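Local coordinates for protein pyridoxine 4-oxidase (Mesorhizobium loti, PDB 4HA6) that oxidises pyridoxine at its 4-hydroxymethyl group with the help of bound FAD, as a flavoprotein oxidase of the GMC oxidoreductase family, at residues C337-V343 against A355-L359; N298-K304 against W417-L423. All blocks are in the same frame, centred on the assembly; numbering follows the deposited sequence.

Interaction 1 of 2, residues C337-V343 against A355-L359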
loop_
_atom_site.group_PDB
_atom_site.type_symbol
_atom_site.label_atom_id
_atom_site.label_comp_id
_atom_site.label_asym_id
_atom_site.label_seq_id
_atom_site.Cartn_x
_atom_site.Cartn_y
_atom_site.Cartn_z
ATOM N N CYS A 337 6.724 -15.071 -7.346
ATOM C CA CYS A 337 6.632 -16.492 -7.051
ATOM C C CYS A 337 5.797 -16.736 -5.795
ATOM O O CYS A 337 6.261 -16.472 -4.688
ATOM C CB CYS A 337 8.030 -17.084 -6.871
ATOM S SG CYS A 337 7.998 -18.845 -6.486
ATOM N N GLY A 338 4.566 -17.217 -5.967
ATOM C CA GLY A 338 3.709 -17.541 -4.833
ATOM C C GLY A 338 3.881 -18.994 -4.411
ATOM O O GLY A 338 3.396 -19.903 -5.091
ATOM N N VAL A 339 4.571 -19.222 -3.296
ATOM C CA VAL A 339 4.760 -20.582 -2.781
ATOM C C VAL A 339 3.412 -21.276 -2.467
ATOM O O VAL A 339 3.301 -22.505 -2.536
ATOM C CB VAL A 339 5.728 -20.606 -1.563
ATOM C CG1 VAL A 339 6.092 -22.049 -1.178
ATOM C CG2 VAL A 339 6.997 -19.795 -1.869
ATOM N N ALA A 340 2.390 -20.479 -2.156
ATOM C CA ALA A 340 1.018 -20.979 -2.004
ATOM C C ALA A 340 0.261 -20.963 -3.335
ATOM O O ALA A 340 0.399 -20.025 -4.120
ATOM C CB ALA A 340 0.275 -20.158 -0.987
ATOM N N PRO A 341 -0.562 -21.994 -3.581
ATOM C CA PRO A 341 -1.324 -22.130 -4.836
ATOM C C PRO A 341 -2.475 -21.112 -4.957
ATOM O O PRO A 341 -3.644 -21.493 -4.962
ATOM C CB PRO A 341 -1.877 -23.558 -4.754
ATOM C CG PRO A 341 -1.962 -23.844 -3.266
ATOM C CD PRO A 341 -0.777 -23.131 -2.662
ATOM N N ILE A 342 -2.130 -19.833 -5.083
ATOM C CA ILE A 342 -3.098 -18.739 -5.016
ATOM C C ILE A 342 -3.926 -18.530 -6.299
ATOM O O ILE A 342 -3.377 -18.289 -7.367
ATOM C CB ILE A 342 -2.376 -17.427 -4.630
ATOM C CG1 ILE A 342 -1.815 -17.539 -3.205
ATOM C CG2 ILE A 342 -3.302 -16.226 -4.781
ATOM C CD1 ILE A 342 -1.176 -16.265 -2.673
ATOM N N VAL A 343 -5.250 -18.633 -6.194
ATOM C CA VAL A 343 -6.117 -18.333 -7.332
ATOM C C VAL A 343 -7.257 -17.423 -6.885
ATOM O O VAL A 343 -7.572 -17.367 -5.692
ATOM C CB VAL A 343 -6.714 -19.607 -7.972
ATOM C CG1 VAL A 343 -5.615 -20.591 -8.353
ATOM C CG2 VAL A 343 -7.713 -20.265 -7.029
ATOM N N ALA A 355 0.327 -27.510 -5.546
ATOM C CA ALA A 355 0.498 -26.524 -6.606
ATOM C C ALA A 355 1.146 -25.246 -6.096
ATOM O O ALA A 355 1.183 -24.977 -4.881
ATOM C CB ALA A 355 -0.852 -26.217 -7.282
ATOM N N TYR A 356 1.676 -24.470 -7.037
ATOM C CA TYR A 356 2.152 -23.120 -6.757
ATOM C C TYR A 356 1.699 -22.218 -7.889
ATOM O O TYR A 356 1.431 -22.692 -9.004
ATOM C CB TYR A 356 3.670 -23.079 -6.622
ATOM C CG TYR A 356 4.432 -23.638 -7.816
ATOM C CD1 TYR A 356 4.730 -24.994 -7.905
ATOM C CD2 TYR A 356 4.889 -22.799 -8.828
ATOM C CE1 TYR A 356 5.437 -25.503 -8.983
ATOM C CE2 TYR A 356 5.593 -23.298 -9.915
ATOM C CZ TYR A 356 5.861 -24.651 -9.986
ATOM O OH TYR A 356 6.565 -25.159 -11.061
ATOM N N SER A 357 1.581 -20.928 -7.593
ATOM C CA SER A 357 1.146 -19.956 -8.581
ATOM C C SER A 357 2.242 -18.939 -8.803
ATOM O O SER A 357 2.939 -18.552 -7.862
ATOM C CB SER A 357 -0.106 -19.210 -8.106
ATOM O OG SER A 357 -1.264 -20.011 -8.190
ATOM N N LEU A 358 2.400 -18.522 -10.055
ATOM C CA LEU A 358 3.189 -17.344 -10.368
ATOM C C LEU A 358 2.174 -16.223 -10.539
ATOM O O LEU A 358 1.211 -16.350 -11.304
ATOM C CB LEU A 358 3.998 -17.534 -11.649
ATOM C CG LEU A 358 4.933 -18.741 -11.757
ATOM C CD1 LEU A 358 5.923 -18.508 -12.875
ATOM C CD2 LEU A 358 5.656 -19.045 -10.456
ATOM N N LEU A 359 2.371 -15.141 -9.802
ATOM C CA LEU A 359 1.452 -14.027 -9.850
ATOM C C LEU A 359 2.029 -13.031 -10.839
ATOM O O LEU A 359 3.253 -12.905 -10.963
ATOM C CB LEU A 359 1.309 -13.424 -8.457
ATOM C CG LEU A 359 1.001 -14.474 -7.383
ATOM C CD1 LEU A 359 1.023 -13.870 -5.994
ATOM C CD2 LEU A 359 -0.345 -15.145 -7.651
#
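Ser357 meets the 337-343 segment twice, once through its backbone and once through its hydroxyl. Gly338 and Ser357 form an antiparallel hydrogen-bonded pair: Gly338 N reaches Ser357 O at 2.8 Å, and Ser357 N returns a longer bond of 3.3 Å to Gly338 O, so the ladder is uneven. One residue earlier on that strand, Cys337 pairs with Leu358 in a non-hydrogen-bonded position. After Gly338 the chain leaves the ladder, loops outward through Val339 and Ala340 and comes back at Pro341, the centre of an inverse gamma turn closed by a weak bond from Ile342 N to Ala340 O.

The returning limb is caught by Ser357. Its OG stands beside the backbone N (chi1 -75°) and donates to Ile342 O at 2.8 Å, from well above the carbonyl plane. The proline ring lies against the end of the strand, with Pro341 CB 3.4 Å from Ala355 O and 3.8 Å from Ala355 CB. Farther along, Ile342 CG2 touches Leu359 CD2 at 4.3 Å. Of the Tyr356 side chain it is CB that makes the approach, 3.5 Å from Gly338 O, while the ring turns away to Trp417 and Leu153.

Behind these, strand 355-362 is flanked on its other edge by strand 293-302, and Leu299 packs on Ala355 and Ser357. Cys337 bonds through its backbone to Ser316 and rests on Leu153 and Phe157 of helix 152-163. The side chain of Leu359 comes to about 5 Å from the bound pyridoxamine, consistent with this part of the sheet lying behind the substrate pocket. Ser357 uses N, O and OG together, which meets the polar atoms of a buried residue and fastens the loop after Gly338 to the strand.

Interaction 2 of 2, residues N298-K304 against W417-L423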
loop_
_atom_site.group_PDB
_atom_site.type_symbol
_atom_site.label_atom_id
_atom_site.label_comp_id
_atom_site.label_asym_id
_atom_site.label_seq_id
_atom_site.Cartn_x
_atom_site.Cartn_y
_atom_site.Cartn_z
ATOM N N ASN A 298 -0.913 -17.683 -12.738
ATOM C CA ASN A 298 -0.278 -18.671 -13.612
ATOM C C ASN A 298 -0.012 -19.900 -12.715
ATOM O O ASN A 298 1.066 -20.031 -12.121
ATOM C CB ASN A 298 1.016 -18.070 -14.184
ATOM C CG ASN A 298 1.617 -18.888 -15.312
ATOM O OD1 ASN A 298 2.776 -18.672 -15.690
ATOM N ND2 ASN A 298 0.838 -19.815 -15.869
ATOM N N LEU A 299 -1.025 -20.764 -12.593
ATOM C CA LEU A 299 -1.063 -21.858 -11.617
ATOM C C LEU A 299 -0.406 -23.125 -12.170
ATOM O O LEU A 299 -0.770 -23.581 -13.261
ATOM C CB LEU A 299 -2.529 -22.177 -11.292
ATOM C CG LEU A 299 -2.987 -22.710 -9.931
ATOM C CD1 LEU A 299 -3.911 -23.937 -10.091
ATOM C CD2 LEU A 299 -1.833 -22.975 -8.969
ATOM N N TYR A 300 0.535 -23.696 -11.415
ATOM C CA TYR A 300 1.257 -24.914 -11.834
ATOM C C TYR A 300 1.056 -26.090 -10.880
ATOM O O TYR A 300 1.262 -25.966 -9.667
ATOM C CB TYR A 300 2.765 -24.638 -11.941
ATOM C CG TYR A 300 3.112 -23.654 -13.024
ATOM C CD1 TYR A 300 3.403 -24.094 -14.309
ATOM C CD2 TYR A 300 3.121 -22.276 -12.773
ATOM C CE1 TYR A 300 3.712 -23.194 -15.330
ATOM C CE2 TYR A 300 3.430 -21.363 -13.788
ATOM C CZ TYR A 300 3.723 -21.835 -15.063
ATOM O OH TYR A 300 4.030 -20.957 -16.079
ATOM N N ALA A 301 0.683 -27.242 -11.426
ATOM C CA ALA A 301 0.679 -28.466 -10.634
ATOM C C ALA A 301 2.126 -28.783 -10.273
ATOM O O ALA A 301 3.017 -28.685 -11.130
ATOM C CB ALA A 301 0.062 -29.619 -11.432
ATOM N N ALA A 302 2.378 -29.156 -9.019
ATOM C CA ALA A 302 3.750 -29.464 -8.607
ATOM C C ALA A 302 4.091 -30.942 -8.779
ATOM O O ALA A 302 3.245 -31.812 -8.552
ATOM C CB ALA A 302 4.009 -29.014 -7.179
ATOM N N ARG A 303 5.340 -31.201 -9.163
ATOM C CA ARG A 303 5.858 -32.546 -9.414
ATOM C C ARG A 303 6.136 -33.266 -8.093
ATOM O O ARG A 303 6.318 -34.484 -8.059
ATOM C CB ARG A 303 7.159 -32.453 -10.232
ATOM C CG ARG A 303 7.549 -33.738 -10.944
ATOM C CD ARG A 303 8.851 -33.578 -11.715
ATOM N NE ARG A 303 9.896 -33.161 -10.814
ATOM C CZ ARG A 303 10.693 -34.000 -10.166
ATOM N NH1 ARG A 303 10.595 -35.321 -10.348
ATOM N NH2 ARG A 303 11.601 -33.510 -9.345
ATOM N N LYS A 304 6.187 -32.498 -7.011
ATOM C CA LYS A 304 6.419 -33.049 -5.680
ATOM C C LYS A 304 5.843 -32.083 -4.642
ATOM O O LYS A 304 5.522 -30.949 -4.987
ATOM C CB LYS A 304 7.909 -33.289 -5.474
ATOM C CG LYS A 304 8.810 -32.098 -5.715
ATOM C CD LYS A 304 10.222 -32.615 -5.972
ATOM C CE LYS A 304 11.279 -31.542 -5.856
ATOM N NZ LYS A 304 12.631 -32.187 -5.959
ATOM N N TRP A 417 10.312 -28.673 -10.080
ATOM C CA TRP A 417 9.085 -28.424 -9.316
ATOM C C TRP A 417 7.822 -28.596 -10.141
ATOM O O TRP A 417 6.774 -28.980 -9.606
ATOM C CB TRP A 417 9.109 -27.018 -8.703
ATOM C CG TRP A 417 10.058 -26.921 -7.580
ATOM C CD1 TRP A 417 11.362 -26.503 -7.629
ATOM C CD2 TRP A 417 9.800 -27.280 -6.224
ATOM N NE1 TRP A 417 11.927 -26.585 -6.374
ATOM C CE2 TRP A 417 10.983 -27.059 -5.496
ATOM C CE3 TRP A 417 8.679 -27.773 -5.553
ATOM C CZ2 TRP A 417 11.074 -27.309 -4.127
ATOM C CZ3 TRP A 417 8.767 -28.015 -4.203
ATOM C CH2 TRP A 417 9.952 -27.782 -3.501
ATOM N N ARG A 418 7.932 -28.309 -11.438
ATOM C CA ARG A 418 6.777 -28.196 -12.320
ATOM C C ARG A 418 6.336 -29.560 -12.832
ATOM O O ARG A 418 7.130 -30.291 -13.417
ATOM C CB ARG A 418 7.127 -27.272 -13.509
ATOM C CG ARG A 418 5.982 -27.029 -14.490
ATOM C CD ARG A 418 6.448 -26.271 -15.754
ATOM N NE ARG A 418 7.417 -27.056 -16.527
ATOM C CZ ARG A 418 8.717 -26.781 -16.601
ATOM N NH1 ARG A 418 9.214 -25.724 -15.971
ATOM N NH2 ARG A 418 9.524 -27.553 -17.315
ATOM N N GLU A 419 5.073 -29.912 -12.617
ATOM C CA GLU A 419 4.528 -31.104 -13.267
ATOM C C GLU A 419 3.920 -30.658 -14.603
ATOM O O GLU A 419 4.241 -31.204 -15.665
ATOM C CB GLU A 419 3.508 -31.813 -12.357
ATOM C CG GLU A 419 2.522 -32.738 -13.066
ATOM C CD GLU A 419 3.114 -34.086 -13.437
ATOM O OE1 GLU A 419 4.305 -34.335 -13.136
ATOM O OE2 GLU A 419 2.374 -34.903 -14.031
ATOM N N ARG A 420 3.075 -29.631 -14.539
ATOM C CA ARG A 420 2.505 -28.993 -15.726
ATOM C C ARG A 420 1.733 -27.740 -15.316
ATOM O O ARG A 420 1.392 -27.566 -14.137
ATOM C CB ARG A 420 1.548 -29.938 -16.452
ATOM C CG ARG A 420 0.309 -30.270 -15.633
ATOM C CD ARG A 420 -0.791 -30.874 -16.500
ATOM N NE ARG A 420 -2.068 -30.938 -15.791
ATOM C CZ ARG A 420 -2.366 -31.858 -14.876
ATOM N NH1 ARG A 420 -1.475 -32.789 -14.557
ATOM N NH2 ARG A 420 -3.552 -31.848 -14.276
ATOM N N GLU A 421 1.448 -26.876 -16.291
ATOM C CA GLU A 421 0.633 -25.689 -16.049
ATOM C C GLU A 421 -0.827 -26.095 -15.934
ATOM O O GLU A 421 -1.329 -26.862 -16.763
ATOM C CB GLU A 421 0.788 -24.688 -17.199
ATOM C CG GLU A 421 0.134 -23.330 -16.964
ATOM C CD GLU A 421 0.221 -22.417 -18.185
ATOM O OE1 GLU A 421 1.171 -21.614 -18.277
ATOM O OE2 GLU A 421 -0.669 -22.496 -19.055
ATOM N N LEU A 422 -1.504 -25.596 -14.905
ATOM C CA LEU A 422 -2.950 -25.770 -14.794
ATOM C C LEU A 422 -3.686 -24.559 -15.410
ATOM O O LEU A 422 -4.674 -24.721 -16.121
ATOM C CB LEU A 422 -3.355 -25.992 -13.329
ATOM C CG LEU A 422 -2.697 -27.202 -12.638
ATOM C CD1 LEU A 422 -2.983 -27.257 -11.128
ATOM C CD2 LEU A 422 -3.137 -28.502 -13.298
ATOM N N LEU A 423 -3.191 -23.354 -15.145
ATOM C CA LEU A 423 -3.803 -22.122 -15.669
ATOM C C LEU A 423 -2.716 -21.163 -16.208
ATOM O O LEU A 423 -1.654 -21.013 -15.588
ATOM C CB LEU A 423 -4.623 -21.424 -14.576
ATOM C CG LEU A 423 -5.727 -22.170 -13.824
ATOM C CD1 LEU A 423 -6.249 -21.334 -12.655
ATOM C CD2 LEU A 423 -6.883 -22.535 -14.738
#
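Tyr300 and Glu421 face each other as an antiparallel non-hydrogen-bonded pair, Ala301 and Arg420 follow as a hydrogen-bonded one, and the register then slips by one residue, Glu419 and Arg420 both lying opposite Ala301. Ala301 N donates to Arg420 O and Ala301 O accepts from Glu419 N, each at 2.8 Å, while Arg303 N reaches Trp417 O at 2.7 Å beyond the slip. At the other end Leu299 O takes two N-H groups, those of Leu422 and Leu423.

ND2 of Asn298 uses both its N-H groups, one for Leu423 O at 2.8 Å, on a lone pair, and one for Glu421 OE1 at 3.0 Å, from above the carboxylate plane; both acceptors lie in the amide plane, which should fix the rotation of the amide. Tyr300 OH and Ser405 OG bond to Asn298 OD1. Arg406 forms a salt bridge with Glu421 OE1, and Glu421 OE2 takes the N-H of Gly425. The tyrosine ring runs alongside Arg418, with CD1 3.9 Å from Arg418 CG and 3.6 Å from Glu421 CA. Arg418 turns at chi3 (64°) and takes its NH1 to the carbonyls of Gly409 and Arg411. On the side of Ala301, Leu422 CD1 packs on Leu299 CD1 at 3.6 Å.

This is a classic beta bulge where edge strand 418-421 joins strand 293-302, in the antiparallel sheet that in GMC oxidoreductases probably belongs to the substrate-binding domain.

How the interactions relate
Both contacts belong to one antiparallel sheet, in which strands 355-362 and 293-302 are neighbours: Tyr356 O lies 2.8 Å from Tyr300 N and Leu358 N 2.9 Å from Asn298 O, both probable hydrogen bonds. Interaction 1 is the buried one, on the substrate side, with mostly apolar side chains and one hydroxyl bond; along the chain it is nested inside the loop that interaction 2 closes. Interaction 2 lies farther out and is partly exposed, with charged side chains at its surface and a buried amide, that of Asn298, at its inner end. Leu299, on the strand between the two outer partners, has a side chain that reaches into both contacts.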